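Local coordinates for protein B-129 (Sulfolobus virus 1, PDB 2WBT) that binds zinc through two C2H2-type zinc fingers, is essential for virus function and probably binds DNA, at residues S112-S115 with A116-H119; H33-T36 with P37-R41; Y64-L67 with A68-I72; L42-A45 with I46-L50. One frame throughout, in Å; residues are numbered along the deposited sequence.

Contact 1. Residues S112-S115 with A116-H119; sequences STDS and ALDH. With ZN (zinc ion), chain D.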
ATOM      1  N   SER A 112      -2.138  -2.904 -26.516  1.00 24.83           N
ATOM      2  CA  SER A 112      -0.997  -3.787 -26.302  1.00 24.83           C
ATOM      3  C   SER A 112      -0.754  -3.975 -24.809  1.00 24.84           C
ATOM      4  O   SER A 112      -1.187  -3.158 -23.993  1.00 24.84           O
ATOM      5  CB  SER A 112       0.250  -3.190 -26.957  1.00 24.82           C
ATOM      6  OG  SER A 112       0.521  -1.892 -26.457  1.00 24.82           O
ATOM      7  N   THR A 113      -0.055  -5.050 -24.456  1.00 24.87           N
ATOM      8  CA  THR A 113       0.324  -5.295 -23.061  1.00 24.90           C
ATOM      9  C   THR A 113       1.457  -4.352 -22.639  1.00 24.93           C
ATOM     10  O   THR A 113       1.662  -4.121 -21.446  1.00 24.93           O
ATOM     11  CB  THR A 113       0.731  -6.767 -22.809  1.00 24.90           C
ATOM     12  OG1 THR A 113       2.081  -6.987 -23.237  1.00 24.90           O
ATOM     13  CG2 THR A 113      -0.197  -7.718 -23.545  1.00 24.89           C
ATOM     14  N   ASP A 114       2.186  -3.817 -23.618  1.00 24.97           N
ATOM     15  CA  ASP A 114       3.187  -2.775 -23.366  1.00 25.00           C
ATOM     16  C   ASP A 114       2.531  -1.455 -22.943  1.00 25.01           C
ATOM     17  O   ASP A 114       3.090  -0.718 -22.131  1.00 25.01           O
ATOM     18  CB  ASP A 114       4.069  -2.554 -24.601  1.00 25.00           C
ATOM     19  CG  ASP A 114       5.119  -3.639 -24.773  1.00 25.02           C
ATOM     20  OD1 ASP A 114       5.113  -4.315 -25.824  1.00 25.03           O
ATOM     21  OD2 ASP A 114       5.947  -3.819 -23.855  1.00 25.03           O
ATOM     22  N   SER A 115       1.356  -1.160 -23.498  1.00 25.03           N
ATOM     23  CA  SER A 115       0.561  -0.005 -23.065  1.00 25.03           C
ATOM     24  C   SER A 115       0.004  -0.237 -21.660  1.00 25.03           C
ATOM     25  O   SER A 115      -0.123   0.700 -20.871  1.00 25.03           O
ATOM     26  CB  SER A 115      -0.588   0.265 -24.036  1.00 25.03           C
ATOM     27  OG  SER A 115      -0.110   0.450 -25.356  1.00 25.04           O
ATOM     28  N   ALA A 116      -0.334  -1.491 -21.364  1.00 25.02           N
ATOM     29  CA  ALA A 116      -0.740  -1.896 -20.018  1.00 25.02           C
ATOM     30  C   ALA A 116       0.412  -1.737 -19.021  1.00 25.01           C
ATOM     31  O   ALA A 116       0.193  -1.350 -17.874  1.00 25.00           O
ATOM     32  CB  ALA A 116      -1.237  -3.334 -20.024  1.00 25.02           C
ATOM     33  N   LEU A 117       1.631  -2.043 -19.466  1.00 24.99           N
ATOM     34  CA  LEU A 117       2.834  -1.874 -18.636  1.00 24.98           C
ATOM     35  C   LEU A 117       3.098  -0.411 -18.293  1.00 24.97           C
ATOM     36  O   LEU A 117       3.250  -0.062 -17.121  1.00 24.97           O
ATOM     37  CB  LEU A 117       4.077  -2.455 -19.327  1.00 24.98           C
ATOM     38  CG  LEU A 117       4.339  -3.959 -19.212  1.00 24.98           C
ATOM     39  CD1 LEU A 117       5.682  -4.307 -19.837  1.00 24.98           C
ATOM     40  CD2 LEU A 117       4.282  -4.439 -17.766  1.00 24.97           C
ATOM     41  N   ASP A 118       3.164   0.433 -19.322  1.00 24.95           N
ATOM     42  CA  ASP A 118       3.408   1.869 -19.139  1.00 24.94           C
ATOM     43  C   ASP A 118       2.374   2.478 -18.203  1.00 24.93           C
ATOM     44  O   ASP A 118       2.699   3.338 -17.385  1.00 24.93           O
ATOM     45  CB  ASP A 118       3.366   2.620 -20.476  1.00 24.95           C
ATOM     46  CG  ASP A 118       4.384   2.105 -21.480  1.00 24.96           C
ATOM     47  OD1 ASP A 118       5.355   1.431 -21.071  1.00 24.97           O
ATOM     48  OD2 ASP A 118       4.212   2.378 -22.686  1.00 24.98           O
ATOM     49  N   HIS A 119       1.128   2.027 -18.333  1.00 24.91           N
ATOM     50  CA  HIS A 119       0.040   2.508 -17.477  1.00 24.95           C
ATOM     51  C   HIS A 119       0.255   2.149 -16.008  1.00 25.26           C
ATOM     52  O   HIS A 119       0.121   3.010 -15.133  1.00 25.25           O
ATOM     53  CB  HIS A 119      -1.313   1.971 -17.961  1.00 24.78           C
ATOM     54  CG  HIS A 119      -2.395   2.036 -16.925  1.00 24.29           C
ATOM     55  ND1 HIS A 119      -3.166   3.167 -16.700  1.00 23.56           N
ATOM     56  CD2 HIS A 119      -2.848   1.088 -16.069  1.00 23.88           C
ATOM     57  CE1 HIS A 119      -4.037   2.914 -15.738  1.00 23.47           C
ATOM     58  NE2 HIS A 119      -3.865   1.658 -15.337  1.00 23.52           N
TER
HETATM   59 ZN    ZN D1131      -4.591   0.611 -13.745  1.00 38.91          ZN
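Ser115 and Ala116 bury the most surface here, at the start of helix 113-122, where Ser115 bonds forward to His119 and Ala116 back to Ser112. Ala116 N donates to Ser112 O at 3.2 Å. Ala116 CB faces Thr113 O. Ser115 O accepts from His119 N at 3.1 Å. Asp114 comes next in buried surface, and Asp118 N reaches Asp114 O at 3.0 Å.

Ser112 is the N-cap. Ser112 OG accepts from Ser115 N at 3.2 Å and from Ser115 OG at 2.7 Å. The Ser115 hydroxyl can turn back to the cap because OG stands anti to the carbonyl carbon (chi1 -56°), on the side of its own backbone N. Two donors thus grip one cap oxygen.

One turn on, the His119 side chain, with CG anti to the backbone N (chi1 161°), leads away from 112-115, and His119 NE2 binds zinc at 2.0 Å. Cys103, Cys106 and His124 complete this site of the second finger. Phe110, in the loop before the helix, touches Ser115 and Ala116 and meets the His119 ring. Leu117 packs on the loop at Leu79, and Thr113 OG1 bonds Glu98 O after helix 87-96.

Contact 2. Residues H33-T36 with P37-R41; sequences HQLT and PEQKR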
ATOM      1  N   HIS A  33      -2.021  -6.793  21.134  1.00 35.06           N
ATOM      2  CA  HIS A  33      -1.426  -6.116  22.294  1.00 34.81           C
ATOM      3  C   HIS A  33      -0.033  -6.674  22.633  1.00 34.53           C
ATOM      4  O   HIS A  33       0.486  -6.454  23.730  1.00 34.52           O
ATOM      5  CB  HIS A  33      -2.363  -6.191  23.507  1.00 34.82           C
ATOM      6  CG  HIS A  33      -3.614  -5.382  23.352  1.00 34.85           C
ATOM      7  ND1 HIS A  33      -4.737  -5.866  22.712  1.00 34.87           N
ATOM      8  CD2 HIS A  33      -3.921  -4.124  23.747  1.00 34.87           C
ATOM      9  CE1 HIS A  33      -5.679  -4.941  22.722  1.00 34.88           C
ATOM     10  NE2 HIS A  33      -5.210  -3.873  23.345  1.00 34.88           N
ATOM     11  N   GLN A  34       0.554  -7.401  21.683  1.00 34.19           N
ATOM     12  CA  GLN A  34       1.958  -7.804  21.729  1.00 33.91           C
ATOM     13  C   GLN A  34       2.779  -7.007  20.707  1.00 33.64           C
ATOM     14  O   GLN A  34       4.005  -7.119  20.666  1.00 33.62           O
ATOM     15  CB  GLN A  34       2.078  -9.302  21.441  1.00 33.91           C
ATOM     16  CG  GLN A  34       3.175 -10.009  22.219  1.00 33.91           C
ATOM     17  CD  GLN A  34       3.020 -11.517  22.195  1.00 33.91           C
ATOM     18  OE1 GLN A  34       2.950 -12.162  23.242  1.00 33.91           O
ATOM     19  NE2 GLN A  34       2.953 -12.086  20.997  1.00 33.91           N
ATOM     20  N   LEU A  35       2.092  -6.212  19.886  1.00 33.29           N
ATOM     21  CA  LEU A  35       2.744  -5.345  18.910  1.00 33.02           C
ATOM     22  C   LEU A  35       3.360  -4.148  19.625  1.00 32.76           C
ATOM     23  O   LEU A  35       2.874  -3.728  20.676  1.00 32.74           O
ATOM     24  CB  LEU A  35       1.738  -4.848  17.866  1.00 33.02           C
ATOM     25  CG  LEU A  35       0.961  -5.904  17.074  1.00 33.01           C
ATOM     26  CD1 LEU A  35      -0.157  -5.255  16.271  1.00 33.00           C
ATOM     27  CD2 LEU A  35       1.893  -6.688  16.163  1.00 33.00           C
ATOM     28  N   THR A  36       4.431  -3.606  19.053  1.00 32.44           N
ATOM     29  CA  THR A  36       5.048  -2.390  19.578  1.00 32.19           C
ATOM     30  C   THR A  36       4.123  -1.199  19.324  1.00 31.95           C
ATOM     31  O   THR A  36       3.297  -1.247  18.409  1.00 31.93           O
ATOM     32  CB  THR A  36       6.413  -2.106  18.914  1.00 32.19           C
ATOM     33  OG1 THR A  36       6.240  -1.934  17.502  1.00 32.18           O
ATOM     34  CG2 THR A  36       7.388  -3.247  19.172  1.00 32.18           C
ATOM     35  N   PRO A  37       4.246  -0.129  20.134  1.00 31.66           N
ATOM     36  CA  PRO A  37       3.483   1.099  19.877  1.00 31.46           C
ATOM     37  C   PRO A  37       3.623   1.617  18.442  1.00 31.24           C
ATOM     38  O   PRO A  37       2.678   2.187  17.895  1.00 31.23           O
ATOM     39  CB  PRO A  37       4.094   2.099  20.862  1.00 31.48           C
ATOM     40  CG  PRO A  37       4.608   1.268  21.970  1.00 31.56           C
ATOM     41  CD  PRO A  37       5.080  -0.010  21.344  1.00 31.65           C
ATOM     42  N   GLU A  38       4.800   1.416  17.852  1.00 30.98           N
ATOM     43  CA  GLU A  38       5.076   1.828  16.476  1.00 30.76           C
ATOM     44  C   GLU A  38       4.295   1.001  15.445  1.00 30.54           C
ATOM     45  O   GLU A  38       3.868   1.533  14.419  1.00 30.53           O
ATOM     46  CB  GLU A  38       6.586   1.751  16.202  1.00 30.77           C
ATOM     47  CG  GLU A  38       7.024   2.174  14.802  1.00 30.79           C
ATOM     48  CD  GLU A  38       6.464   3.517  14.385  1.00 30.81           C
ATOM     49  OE1 GLU A  38       6.763   4.525  15.059  1.00 30.81           O
ATOM     50  OE2 GLU A  38       5.728   3.557  13.377  1.00 30.81           O
ATOM     51  N   GLN A  39       4.110  -0.289  15.720  1.00 30.26           N
ATOM     52  CA  GLN A  39       3.342  -1.172  14.832  1.00 30.03           C
ATOM     53  C   GLN A  39       1.852  -0.840  14.868  1.00 29.80           C
ATOM     54  O   GLN A  39       1.199  -0.780  13.826  1.00 29.79           O
ATOM     55  CB  GLN A  39       3.557  -2.639  15.211  1.00 30.03           C
ATOM     56  CG  GLN A  39       4.921  -3.188  14.810  1.00 30.03           C
ATOM     57  CD  GLN A  39       5.235  -4.530  15.451  1.00 30.03           C
ATOM     58  OE1 GLN A  39       4.903  -4.773  16.611  1.00 30.03           O
ATOM     59  NE2 GLN A  39       5.889  -5.406  14.696  1.00 30.02           N
ATOM     60  N   LYS A  40       1.325  -0.632  16.072  1.00 29.52           N
ATOM     61  CA  LYS A  40      -0.066  -0.210  16.261  1.00 29.29           C
ATOM     62  C   LYS A  40      -0.355   1.116  15.555  1.00 29.05           C
ATOM     63  O   LYS A  40      -1.447   1.313  15.017  1.00 29.04           O
ATOM     64  CB  LYS A  40      -0.392  -0.084  17.752  1.00 29.29           C
ATOM     65  CG  LYS A  40      -0.424  -1.412  18.491  1.00 29.29           C
ATOM     66  CD  LYS A  40      -0.407  -1.217  19.999  1.00 29.29           C
ATOM     67  CE  LYS A  40      -0.425  -2.549  20.731  1.00 29.29           C
ATOM     68  NZ  LYS A  40      -0.237  -2.384  22.199  1.00 29.28           N
ATOM     69  N   ARG A  41       0.626   2.017  15.564  1.00 28.76           N
ATOM     70  CA  ARG A  41       0.506   3.308  14.883  1.00 28.52           C
ATOM     71  C   ARG A  41       0.354   3.125  13.371  1.00 28.25           C
ATOM     72  O   ARG A  41      -0.490   3.767  12.744  1.00 28.23           O
ATOM     73  CB  ARG A  41       1.722   4.194  15.174  1.00 28.54           C
ATOM     74  CG  ARG A  41       1.504   5.653  14.786  1.00 28.64           C
ATOM     75  CD  ARG A  41       2.782   6.487  14.827  1.00 28.77           C
ATOM     76  NE  ARG A  41       3.793   6.065  13.855  1.00 28.89           N
ATOM     77  CZ  ARG A  41       3.704   6.216  12.532  1.00 29.01           C
ATOM     78  NH1 ARG A  41       2.631   6.770  11.972  1.00 29.04           N
ATOM     79  NH2 ARG A  41       4.696   5.798  11.752  1.00 29.04           N
TER
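Thr36 and Gln39 form a capping box at the start of helix 37-52. Gln39 N donates to Thr36 OG1 at 3.2 Å. In return Thr36 N donates to Gln39 OE1 at 2.7 Å, with an N-H...O angle of 159° and the donor tilted modestly from the amide plane. The Thr36 hydroxyl lies between its own backbone N and carbonyl carbon (chi1 60°), which turns OG1 toward the first turn. Thr36 O takes Lys40 N at 3.1 Å.

This is the tight part. Leu35 packs across Gln39 at about a right angle, with Leu35 CB 3.4 Å from Gln39 OE1. Pro54 of the second subunit packs against both side chains.

The other side is looser. Lys40 runs out extended past Leu35 O, which lies 3.5 Å from Lys40 CE. Lys40 NZ ends 3.9 Å from His33 CA and oblique to the His33 ring. On the exposed helix surface Arg41 NH2 makes a salt bridge to Glu38 OE2, 3.0 Å away.

The chemistry is that of a reciprocal cap. The hydroxyl serves an N-H of the first turn, which has no earlier helical carbonyl to use. The bond from Thr36 N is consistent with OE1, not NE2, of Gln39 facing the backbone.

Contact 3. Residues Y64-L67 with A68-I72; sequences YRLL and ASKAI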
ATOM      1  N   TYR A  64      -1.290  -7.027  -1.665  1.00 27.23           N
ATOM      2  CA  TYR A  64      -0.795  -8.121  -0.818  1.00 27.19           C
ATOM      3  C   TYR A  64      -0.310  -9.336  -1.608  1.00 27.07           C
ATOM      4  O   TYR A  64       0.471 -10.140  -1.093  1.00 27.06           O
ATOM      5  CB  TYR A  64      -1.857  -8.518   0.211  1.00 27.22           C
ATOM      6  CG  TYR A  64      -1.945  -7.506   1.327  1.00 27.34           C
ATOM      7  CD1 TYR A  64      -0.915  -7.386   2.256  1.00 27.44           C
ATOM      8  CD2 TYR A  64      -3.033  -6.647   1.439  1.00 27.44           C
ATOM      9  CE1 TYR A  64      -0.970  -6.450   3.275  1.00 27.49           C
ATOM     10  CE2 TYR A  64      -3.101  -5.706   2.459  1.00 27.49           C
ATOM     11  CZ  TYR A  64      -2.066  -5.613   3.373  1.00 27.51           C
ATOM     12  OH  TYR A  64      -2.126  -4.684   4.388  1.00 27.53           O
ATOM     13  N   ARG A  65      -0.767  -9.464  -2.851  1.00 26.89           N
ATOM     14  CA  ARG A  65      -0.206 -10.447  -3.781  1.00 26.75           C
ATOM     15  C   ARG A  65       1.124  -9.955  -4.359  1.00 26.50           C
ATOM     16  O   ARG A  65       2.014 -10.760  -4.644  1.00 26.49           O
ATOM     17  CB  ARG A  65      -1.201 -10.766  -4.899  1.00 26.80           C
ATOM     18  CG  ARG A  65      -2.295 -11.734  -4.461  1.00 26.98           C
ATOM     19  CD  ARG A  65      -3.287 -12.056  -5.569  1.00 27.23           C
ATOM     20  NE  ARG A  65      -2.636 -12.582  -6.771  1.00 27.44           N
ATOM     21  CZ  ARG A  65      -2.682 -12.028  -7.985  1.00 27.64           C
ATOM     22  NH1 ARG A  65      -3.365 -10.908  -8.213  1.00 27.70           N
ATOM     23  NH2 ARG A  65      -2.040 -12.611  -8.994  1.00 27.70           N
ATOM     24  N   LEU A  66       1.252  -8.640  -4.534  1.00 26.19           N
ATOM     25  CA  LEU A  66       2.521  -8.024  -4.941  1.00 25.93           C
ATOM     26  C   LEU A  66       3.589  -8.263  -3.878  1.00 25.67           C
ATOM     27  O   LEU A  66       4.700  -8.697  -4.189  1.00 25.65           O
ATOM     28  CB  LEU A  66       2.349  -6.516  -5.168  1.00 25.94           C
ATOM     29  CG  LEU A  66       3.621  -5.687  -5.390  1.00 25.95           C
ATOM     30  CD1 LEU A  66       4.434  -6.233  -6.554  1.00 25.95           C
ATOM     31  CD2 LEU A  66       3.268  -4.227  -5.620  1.00 25.95           C
ATOM     32  N   LEU A  67       3.238  -7.972  -2.629  1.00 25.33           N
ATOM     33  CA  LEU A  67       4.160  -8.110  -1.497  1.00 25.06           C
ATOM     34  C   LEU A  67       4.568  -9.564  -1.261  1.00 24.81           C
ATOM     35  O   LEU A  67       5.731  -9.846  -0.965  1.00 24.79           O
ATOM     36  CB  LEU A  67       3.535  -7.533  -0.223  1.00 25.06           C
ATOM     37  CG  LEU A  67       3.210  -6.037  -0.249  1.00 25.05           C
ATOM     38  CD1 LEU A  67       2.420  -5.636   0.988  1.00 25.03           C
ATOM     39  CD2 LEU A  67       4.470  -5.210  -0.374  1.00 25.04           C
ATOM     40  N   ALA A  68       3.606 -10.474  -1.383  1.00 24.50           N
ATOM     41  CA  ALA A  68       3.867 -11.912  -1.259  1.00 24.26           C
ATOM     42  C   ALA A  68       4.849 -12.404  -2.326  1.00 24.03           C
ATOM     43  O   ALA A  68       5.734 -13.211  -2.037  1.00 24.02           O
ATOM     44  CB  ALA A  68       2.564 -12.696  -1.341  1.00 24.25           C
ATOM     45  N   SER A  69       4.682 -11.913  -3.552  1.00 23.76           N
ATOM     46  CA  SER A  69       5.576 -12.256  -4.661  1.00 23.55           C
ATOM     47  C   SER A  69       6.957 -11.635  -4.480  1.00 23.36           C
ATOM     48  O   SER A  69       7.976 -12.290  -4.706  1.00 23.34           O
ATOM     49  CB  SER A  69       4.980 -11.792  -5.990  1.00 23.54           C
ATOM     50  OG  SER A  69       3.720 -12.401  -6.212  1.00 23.54           O
ATOM     51  N   LYS A  70       6.979 -10.366  -4.079  1.00 23.12           N
ATOM     52  CA  LYS A  70       8.236  -9.650  -3.827  1.00 22.94           C
ATOM     53  C   LYS A  70       9.099 -10.298  -2.738  1.00 22.77           C
ATOM     54  O   LYS A  70      10.322 -10.149  -2.739  1.00 22.76           O
ATOM     55  CB  LYS A  70       7.970  -8.178  -3.487  1.00 22.94           C
ATOM     56  CG  LYS A  70       8.129  -7.253  -4.676  1.00 22.95           C
ATOM     57  CD  LYS A  70       9.602  -7.077  -5.027  1.00 22.97           C
ATOM     58  CE  LYS A  70       9.774  -6.288  -6.300  1.00 22.98           C
ATOM     59  NZ  LYS A  70       9.199  -4.926  -6.138  1.00 22.99           N
ATOM     60  N   ALA A  71       8.455 -11.006  -1.814  1.00 22.57           N
ATOM     61  CA  ALA A  71       9.157 -11.770  -0.778  1.00 22.41           C
ATOM     62  C   ALA A  71       9.842 -13.009  -1.362  1.00 22.27           C
ATOM     63  O   ALA A  71      10.937 -13.377  -0.935  1.00 22.26           O
ATOM     64  CB  ALA A  71       8.191 -12.174   0.326  1.00 22.41           C
ATOM     65  N   ILE A  72       9.186 -13.647  -2.330  1.00 22.11           N
ATOM     66  CA  ILE A  72       9.757 -14.801  -3.029  1.00 21.99           C
ATOM     67  C   ILE A  72      10.918 -14.371  -3.926  1.00 21.90           C
ATOM     68  O   ILE A  72      11.934 -15.063  -4.010  1.00 21.89           O
ATOM     69  CB  ILE A  72       8.696 -15.533  -3.885  1.00 21.98           C
ATOM     70  CG1 ILE A  72       7.646 -16.189  -2.987  1.00 21.96           C
ATOM     71  CG2 ILE A  72       9.346 -16.597  -4.762  1.00 21.97           C
ATOM     72  CD1 ILE A  72       6.450 -16.729  -3.743  1.00 21.95           C
TER
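Leu66 O accepts from Lys70 N at 2.8 Å, one of four backbone bonds that join 64-67 to 68-72 in the later part of helix 60-72. Ala68 N to Tyr64 O measures 3.2 Å. Ser69 N to Arg65 O and Ala71 N to Leu67 O follow in the same i to i+4 pattern, each at 3.1 Å.

The polar side chains come next. Ser69 OG is anti to its carbonyl carbon (chi1 -59°), on the side of its own backbone N. This places Ser69 OG 2.8 Å from Arg65 O. The same hydroxyl is hydrogen-bonded to Leu81 O, which ties the helix to the loop between strands 75-76 and 83-84 of the first finger. Lys70 bends at chi2 and chi4, and its NZ bonds Asn125 OD1 of the second subunit. The lower part of the Lys70 chain also touches Val76 of strand 75-76.

Apolar packing within the helix is slight. Leu66 CD1 comes 4.3 Å from Lys70 CG. Several side chains of 64-67 also have partners outside the helix. Leu66 touches Leu81 and Ile126. Tyr64 meets Tyr64 of the second subunit, and Leu67 meets Glu59 of that subunit.

The chemistry divides the work. Main-chain bonds hold the turns together. The buried Ser69 hydroxyl has a carbonyl partner in the finger, while the Lys70 ammonium is used across the dimer.

Contact 4. Residues L42-A45 with I46-L50; sequences LIRA and IVKTL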
ATOM      1  N   LEU A  42       1.182   2.254  12.797  1.00 27.91           N
ATOM      2  CA  LEU A  42       1.121   1.932  11.366  1.00 27.64           C
ATOM      3  C   LEU A  42      -0.219   1.316  10.961  1.00 27.39           C
ATOM      4  O   LEU A  42      -0.748   1.627   9.893  1.00 27.37           O
ATOM      5  CB  LEU A  42       2.255   0.977  10.976  1.00 27.63           C
ATOM      6  CG  LEU A  42       3.677   1.546  11.013  1.00 27.62           C
ATOM      7  CD1 LEU A  42       4.704   0.425  10.934  1.00 27.60           C
ATOM      8  CD2 LEU A  42       3.888   2.551   9.891  1.00 27.60           C
ATOM      9  N   ILE A  43      -0.755   0.439  11.809  1.00 27.09           N
ATOM     10  CA  ILE A  43      -2.050  -0.200  11.546  1.00 26.86           C
ATOM     11  C   ILE A  43      -3.165   0.844  11.497  1.00 26.65           C
ATOM     12  O   ILE A  43      -4.057   0.774  10.652  1.00 26.63           O
ATOM     13  CB  ILE A  43      -2.387  -1.274  12.608  1.00 26.86           C
ATOM     14  CG1 ILE A  43      -1.443  -2.470  12.473  1.00 26.85           C
ATOM     15  CG2 ILE A  43      -3.827  -1.749  12.459  1.00 26.86           C
ATOM     16  CD1 ILE A  43      -1.590  -3.491  13.581  1.00 26.84           C
ATOM     17  N   ARG A  44      -3.098   1.811  12.407  1.00 26.40           N
ATOM     18  CA  ARG A  44      -4.047   2.922  12.441  1.00 26.21           C
ATOM     19  C   ARG A  44      -3.905   3.810  11.204  1.00 26.04           C
ATOM     20  O   ARG A  44      -4.902   4.200  10.597  1.00 26.03           O
ATOM     21  CB  ARG A  44      -3.822   3.750  13.702  1.00 26.20           C
ATOM     22  CG  ARG A  44      -4.955   4.700  14.063  1.00 26.19           C
ATOM     23  CD  ARG A  44      -4.500   5.779  15.045  1.00 26.19           C
ATOM     24  NE  ARG A  44      -3.503   5.306  16.009  1.00 26.19           N
ATOM     25  CZ  ARG A  44      -3.067   5.999  17.057  1.00 26.19           C
ATOM     26  NH1 ARG A  44      -3.537   7.216  17.317  1.00 26.19           N
ATOM     27  NH2 ARG A  44      -2.153   5.463  17.859  1.00 26.19           N
ATOM     28  N   ALA A  45      -2.662   4.118  10.839  1.00 25.85           N
ATOM     29  CA  ALA A  45      -2.366   4.958   9.672  1.00 25.70           C
ATOM     30  C   ALA A  45      -2.905   4.356   8.373  1.00 25.57           C
ATOM     31  O   ALA A  45      -3.435   5.075   7.523  1.00 25.55           O
ATOM     32  CB  ALA A  45      -0.865   5.192   9.558  1.00 25.69           C
ATOM     33  N   ILE A  46      -2.759   3.040   8.226  1.00 25.42           N
ATOM     34  CA  ILE A  46      -3.304   2.318   7.073  1.00 25.31           C
ATOM     35  C   ILE A  46      -4.828   2.383   7.063  1.00 25.22           C
ATOM     36  O   ILE A  46      -5.434   2.692   6.037  1.00 25.21           O
ATOM     37  CB  ILE A  46      -2.872   0.833   7.065  1.00 25.30           C
ATOM     38  CG1 ILE A  46      -1.384   0.711   6.742  1.00 25.29           C
ATOM     39  CG2 ILE A  46      -3.664   0.047   6.027  1.00 25.30           C
ATOM     40  CD1 ILE A  46      -0.831  -0.685   6.939  1.00 25.28           C
ATOM     41  N   VAL A  47      -5.437   2.092   8.210  1.00 25.13           N
ATOM     42  CA  VAL A  47      -6.894   2.133   8.350  1.00 25.06           C
ATOM     43  C   VAL A  47      -7.437   3.531   8.047  1.00 25.03           C
ATOM     44  O   VAL A  47      -8.470   3.668   7.394  1.00 25.02           O
ATOM     45  CB  VAL A  47      -7.345   1.686   9.760  1.00 25.06           C
ATOM     46  CG1 VAL A  47      -8.842   1.903   9.945  1.00 25.05           C
ATOM     47  CG2 VAL A  47      -6.988   0.227   9.991  1.00 25.05           C
ATOM     48  N   LYS A  48      -6.730   4.561   8.511  1.00 25.00           N
ATOM     49  CA  LYS A  48      -7.101   5.949   8.220  1.00 24.99           C
ATOM     50  C   LYS A  48      -7.031   6.245   6.720  1.00 25.02           C
ATOM     51  O   LYS A  48      -7.929   6.879   6.166  1.00 25.02           O
ATOM     52  CB  LYS A  48      -6.206   6.926   8.988  1.00 24.97           C
ATOM     53  CG  LYS A  48      -6.539   7.037  10.468  1.00 24.93           C
ATOM     54  CD  LYS A  48      -5.773   8.173  11.128  1.00 24.89           C
ATOM     55  CE  LYS A  48      -6.134   8.315  12.598  1.00 24.88           C
ATOM     56  NZ  LYS A  48      -5.816   9.672  13.123  1.00 24.87           N
ATOM     57  N   THR A  49      -5.960   5.787   6.073  1.00 25.08           N
ATOM     58  CA  THR A  49      -5.803   5.931   4.623  1.00 25.13           C
ATOM     59  C   THR A  49      -6.910   5.200   3.865  1.00 25.21           C
ATOM     60  O   THR A  49      -7.458   5.729   2.895  1.00 25.22           O
ATOM     61  CB  THR A  49      -4.442   5.387   4.142  1.00 25.13           C
ATOM     62  OG1 THR A  49      -3.384   6.011   4.878  1.00 25.12           O
ATOM     63  CG2 THR A  49      -4.248   5.655   2.653  1.00 25.12           C
ATOM     64  N   LEU A  50      -7.228   3.986   4.309  1.00 25.32           N
ATOM     65  CA  LEU A  50      -8.293   3.186   3.697  1.00 25.42           C
ATOM     66  C   LEU A  50      -9.665   3.846   3.858  1.00 25.52           C
ATOM     67  O   LEU A  50     -10.502   3.769   2.957  1.00 25.53           O
ATOM     68  CB  LEU A  50      -8.318   1.771   4.287  1.00 25.41           C
ATOM     69  CG  LEU A  50      -7.158   0.846   3.903  1.00 25.41           C
ATOM     70  CD1 LEU A  50      -7.264  -0.477   4.646  1.00 25.41           C
ATOM     71  CD2 LEU A  50      -7.108   0.612   2.399  1.00 25.40           C
TER
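Thr49 and Ala45 are joined by a side-chain to backbone hydrogen bond in this stretch of alpha-helix, the middle of helix 37-52 at the subunit interface. Ala45 O accepts two bonds from one residue, Thr49 N at 3.0 Å and Thr49 OG1 at 2.8 Å. The threonine hydroxyl folds back to the carbonyl because OG1 is anti to its own carbonyl carbon (chi1 -54°). Ile46 N, Val47 N and Lys48 N continue the i to i+4 pattern to Leu42 O, Ile43 O and Arg44 O.

Side chains add to the first shell. The Arg44 and Lys48 chains run alongside each other in one direction. Their aliphatic parts touch at Arg44 CD and Lys48 CE, 3.9 Å apart. The charged ends stay separate, with Arg44 NH1 and Lys48 NZ 5.4 Å apart. Lys48 NZ has a long, weak ion pair with Glu28 of the second subunit. Ile43 CG2 and Val47 CG2 meet loosely at 4.5 Å.

Further out, the other subunit lies against the apolar side chains. Val47 packs on its own counterpart in that chain, Ile46 on Leu50 of the second subunit and Ile43 on Leu57 of the second subunit. Within the chain, the loop at Leu56 lies against Thr49 and Leu50. At Ala45 O itself, Thr49 OG1 and Thr49 N arrive from opposite faces of the carbonyl plane.

Contact 2 covers the loop and first turn of helix 37-52, and contact 4 continues along the same helix. They touch where Leu35 CD1 meets Ile43 CD1 at 3.5 Å, and their centres are 13 Å apart. Contact 3 lies on the next helix, 60-72. Its nearest atoms are about 5 Å from those of contact 4, without touching. Contacts 2, 3 and 4 all reach the second subunit, so these two helices contribute to the dimer. Contact 1 belongs to the zinc-binding part and holds a ligand of one zinc ion. Its centre lies about 21 Å from that of contact 3 and about 40 Å from that of contact 2. In contact 3 the Arg65 side chain is about 9 Å from a zinc ion.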